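Local coordinates for protein syndapin (Drosophila melanogaster, PDB 3I2W) that probably helps endocytosis by binding phospholipid membranes through its dimeric F-BAR domain, one part of a longer protein, at residues Y62-A67 with Q265-W270. Residues are numbered along the deposited sequence; the frame is centred on the assembly and turned at random.
With NA (sodium ion), chain G.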
ATOM      1  N   TYR B  62      16.072 -25.075 -15.460  1.00 30.68           N
ATOM      2  CA  TYR B  62      17.432 -25.406 -14.999  1.00 30.44           C
ATOM      3  C   TYR B  62      18.426 -24.355 -15.469  1.00 30.31           C
ATOM      4  O   TYR B  62      18.114 -23.478 -16.279  1.00 30.10           O
ATOM      5  CB  TYR B  62      17.893 -26.782 -15.560  1.00 30.97           C
ATOM      6  CG  TYR B  62      17.851 -26.856 -17.117  1.00 30.71           C
ATOM      7  CD1 TYR B  62      16.629 -26.859 -17.783  1.00 30.09           C
ATOM      8  CD2 TYR B  62      18.998 -26.852 -17.894  1.00 28.75           C
ATOM      9  CE1 TYR B  62      16.517 -26.893 -19.152  1.00 28.29           C
ATOM     10  CE2 TYR B  62      18.894 -26.889 -19.310  1.00 28.73           C
ATOM     11  CZ  TYR B  62      17.628 -26.904 -19.932  1.00 28.08           C
ATOM     12  OH  TYR B  62      17.413 -26.925 -21.327  1.00 24.81           O
ATOM     13  N   GLY B  63      19.648 -24.448 -14.965  1.00 30.32           N
ATOM     14  CA  GLY B  63      20.748 -23.658 -15.514  1.00 28.92           C
ATOM     15  C   GLY B  63      20.648 -22.196 -15.252  1.00 28.14           C
ATOM     16  O   GLY B  63      20.020 -21.778 -14.318  1.00 29.14           O
ATOM     17  N   THR B  64      21.293 -21.402 -16.076  1.00 27.98           N
ATOM     18  CA  THR B  64      21.334 -19.985 -15.856  1.00 26.70           C
ATOM     19  C   THR B  64      19.956 -19.416 -16.176  1.00 26.75           C
ATOM     20  O   THR B  64      19.632 -18.326 -15.832  1.00 26.99           O
ATOM     21  CB  THR B  64      22.329 -19.373 -16.796  1.00 26.63           C
ATOM     22  OG1 THR B  64      21.873 -19.584 -18.129  1.00 24.92           O
ATOM     23  CG2 THR B  64      23.658 -20.013 -16.633  1.00 25.07           C
ATOM     24  N   THR B  65      19.132 -20.168 -16.849  1.00 27.14           N
ATOM     25  CA  THR B  65      17.819 -19.696 -17.126  1.00 27.92           C
ATOM     26  C   THR B  65      17.028 -19.774 -15.826  1.00 27.99           C
ATOM     27  O   THR B  65      16.335 -18.831 -15.426  1.00 27.94           O
ATOM     28  CB  THR B  65      17.207 -20.545 -18.225  1.00 28.04           C
ATOM     29  OG1 THR B  65      17.909 -20.285 -19.445  1.00 27.51           O
ATOM     30  CG2 THR B  65      15.746 -20.206 -18.428  1.00 30.74           C
ATOM     31  N   GLU B  66      17.147 -20.893 -15.154  1.00 28.03           N
ATOM     32  CA  GLU B  66      16.614 -20.982 -13.817  1.00 28.97           C
ATOM     33  C   GLU B  66      17.048 -19.776 -13.017  1.00 28.96           C
ATOM     34  O   GLU B  66      16.227 -19.092 -12.433  1.00 29.63           O
ATOM     35  CB  GLU B  66      17.092 -22.253 -13.101  1.00 29.13           C
ATOM     36  CG  GLU B  66      16.121 -22.740 -12.048  1.00 30.38           C
ATOM     37  CD  GLU B  66      16.671 -23.880 -11.257  1.00 35.07           C
ATOM     38  OE1 GLU B  66      17.853 -24.229 -11.481  1.00 40.31           O
ATOM     39  OE2 GLU B  66      15.929 -24.467 -10.443  1.00 35.20           O
ATOM     40  N   ALA B  67      18.352 -19.519 -13.002  1.00 28.84           N
ATOM     41  CA  ALA B  67      18.913 -18.431 -12.212  1.00 27.73           C
ATOM     42  C   ALA B  67      18.309 -17.119 -12.625  1.00 27.32           C
ATOM     43  O   ALA B  67      17.994 -16.353 -11.767  1.00 28.48           O
ATOM     44  CB  ALA B  67      20.417 -18.399 -12.311  1.00 27.19           C
ATOM     45  N   GLN B 265      23.606 -21.375 -24.429  1.00 29.05           N
ATOM     46  CA  GLN B 265      24.613 -22.338 -24.730  1.00 29.79           C
ATOM     47  C   GLN B 265      25.131 -23.019 -23.480  1.00 30.17           C
ATOM     48  O   GLN B 265      25.123 -24.239 -23.416  1.00 31.28           O
ATOM     49  CB  GLN B 265      25.720 -21.665 -25.449  1.00 30.13           C
ATOM     50  CG  GLN B 265      26.853 -22.560 -25.790  1.00 32.56           C
ATOM     51  CD  GLN B 265      27.723 -21.866 -26.802  1.00 37.53           C
ATOM     52  OE1 GLN B 265      27.217 -21.307 -27.813  1.00 37.79           O
ATOM     53  NE2 GLN B 265      29.023 -21.850 -26.541  1.00 37.70           N
ATOM     54  N   LYS B 266      25.577 -22.266 -22.483  1.00 29.56           N
ATOM     55  CA  LYS B 266      25.866 -22.892 -21.219  1.00 30.43           C
ATOM     56  C   LYS B 266      24.721 -23.867 -20.861  1.00 29.64           C
ATOM     57  O   LYS B 266      24.942 -25.019 -20.575  1.00 28.67           O
ATOM     58  CB  LYS B 266      26.042 -21.851 -20.104  1.00 31.33           C
ATOM     59  CG  LYS B 266      27.418 -21.750 -19.493  1.00 35.13           C
ATOM     60  CD  LYS B 266      27.334 -21.697 -17.930  1.00 43.54           C
ATOM     61  CE  LYS B 266      28.694 -21.344 -17.144  1.00 47.32           C
ATOM     62  NZ  LYS B 266      29.994 -22.031 -17.591  1.00 46.52           N
ATOM     63  N   ASP B 267      23.483 -23.416 -20.896  1.00 30.00           N
ATOM     64  CA  ASP B 267      22.414 -24.303 -20.455  1.00 30.81           C
ATOM     65  C   ASP B 267      22.237 -25.543 -21.301  1.00 30.14           C
ATOM     66  O   ASP B 267      22.138 -26.667 -20.762  1.00 30.96           O
ATOM     67  CB  ASP B 267      21.093 -23.558 -20.280  1.00 31.21           C
ATOM     68  CG  ASP B 267      21.147 -22.596 -19.120  1.00 33.43           C
ATOM     69  OD1 ASP B 267      22.145 -22.643 -18.310  1.00 37.49           O
ATOM     70  OD2 ASP B 267      20.213 -21.774 -19.047  1.00 33.62           O
ATOM     71  N   LEU B 268      22.233 -25.350 -22.609  1.00 28.18           N
ATOM     72  CA  LEU B 268      22.097 -26.480 -23.472  1.00 26.76           C
ATOM     73  C   LEU B 268      23.252 -27.439 -23.376  1.00 25.93           C
ATOM     74  O   LEU B 268      23.032 -28.637 -23.442  1.00 25.65           O
ATOM     75  CB  LEU B 268      21.895 -26.061 -24.922  1.00 26.77           C
ATOM     76  CG  LEU B 268      20.553 -25.446 -25.267  1.00 26.16           C
ATOM     77  CD1 LEU B 268      20.676 -25.084 -26.663  1.00 28.30           C
ATOM     78  CD2 LEU B 268      19.444 -26.439 -25.106  1.00 28.42           C
ATOM     79  N   LYS B 269      24.476 -26.943 -23.263  1.00 25.35           N
ATOM     80  CA  LYS B 269      25.597 -27.852 -23.275  1.00 25.58           C
ATOM     81  C   LYS B 269      25.512 -28.709 -22.058  1.00 26.34           C
ATOM     82  O   LYS B 269      25.718 -29.900 -22.120  1.00 27.37           O
ATOM     83  CB  LYS B 269      26.890 -27.100 -23.304  1.00 26.03           C
ATOM     84  CG  LYS B 269      27.306 -26.720 -24.750  1.00 27.25           C
ATOM     85  CD  LYS B 269      28.530 -25.853 -24.781  1.00 24.98           C
ATOM     86  CE  LYS B 269      29.808 -26.640 -24.566  1.00 26.39           C
ATOM     87  NZ  LYS B 269      31.026 -25.762 -24.887  1.00 28.77           N
ATOM     88  N   TRP B 270      25.112 -28.102 -20.952  1.00 26.57           N
ATOM     89  CA  TRP B 270      24.997 -28.787 -19.708  1.00 26.09           C
ATOM     90  C   TRP B 270      23.986 -29.881 -19.901  1.00 25.86           C
ATOM     91  O   TRP B 270      24.063 -30.920 -19.261  1.00 25.78           O
ATOM     92  CB  TRP B 270      24.517 -27.816 -18.602  1.00 26.33           C
ATOM     93  CG  TRP B 270      24.324 -28.529 -17.214  1.00 27.40           C
ATOM     94  CD1 TRP B 270      25.283 -28.717 -16.217  1.00 28.81           C
ATOM     95  CD2 TRP B 270      23.141 -29.181 -16.730  1.00 25.20           C
ATOM     96  NE1 TRP B 270      24.756 -29.421 -15.152  1.00 21.55           N
ATOM     97  CE2 TRP B 270      23.444 -29.703 -15.437  1.00 23.35           C
ATOM     98  CE3 TRP B 270      21.856 -29.380 -17.261  1.00 23.86           C
ATOM     99  CZ2 TRP B 270      22.521 -30.418 -14.699  1.00 20.70           C
ATOM    100  CZ3 TRP B 270      20.939 -30.061 -16.502  1.00 22.36           C
ATOM    101  CH2 TRP B 270      21.286 -30.575 -15.230  1.00 21.89           C
TER
HETATM  102 NA    NA G 304      14.515 -26.391 -11.269  1.00 33.55          NA
HETATM  103  O   HOH W   1      15.164 -28.790 -10.686  1.00 48.71           O
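The carboxylate of Asp267 is received by the backbone and hydroxyls of Thr64 and Thr65, in the first turn of helix 63-105, one of the long helices of the F-BAR domain. Far from the centre of the chain, the contact fixes the short helix 264-275 against the start of that helix; the two segments run at 129° to each other. Asp267 OD1 accepts from Thr64 N at 2.7 Å on its syn side, in a nearly straight bond. Asp267 OD2 takes three donors. Thr65 N meets it on the syn side, and Thr65 OG1 lies 2.8 Å from Asp267 OD2, nearly along the C-O direction. From above the carboxylate plane, Thr64 OG1 reaches Asp267 OD2 at 2.9 Å; the same hydroxyl oxygen also accepts a hydrogen bond from Asp263 N. With CG beside its own backbone N (chi1 -68°), Asp267 directs both oxygens at these groups, and the amino-terminal helix end probably favours the negative charge further. Replacing Asp267 by alanine would remove the carboxylate and would probably leave the Thr64 and Thr65 amides, and the Thr65 hydroxyl, without this acceptor. In this buried part the second subunit closes in, its Leu226 packing on Asp267 and Thr65 and its Glu222 and Arg16 hydrogen-bonding the Tyr62 hydroxyl.

The outer part is looser. Lys266 meets Thr64 only through its aliphatic chain, CD lying 4.2 Å from Thr64 CG2, while its amine leads away. Exposed Trp270 approaches the Tyr62 ring obliquely, CE3 3.9 Å from Tyr62 CD2. Away from the interface, Glu66 OE2 binds the sodium ion at 2.5 Å, alongside carbonyls of Ile56, Glu57, Gly59 and Glu61. Between the helices, the edge of the Tyr62 ring meets the Asp267 carbonyl O, 3.6 Å from Tyr62 CE2.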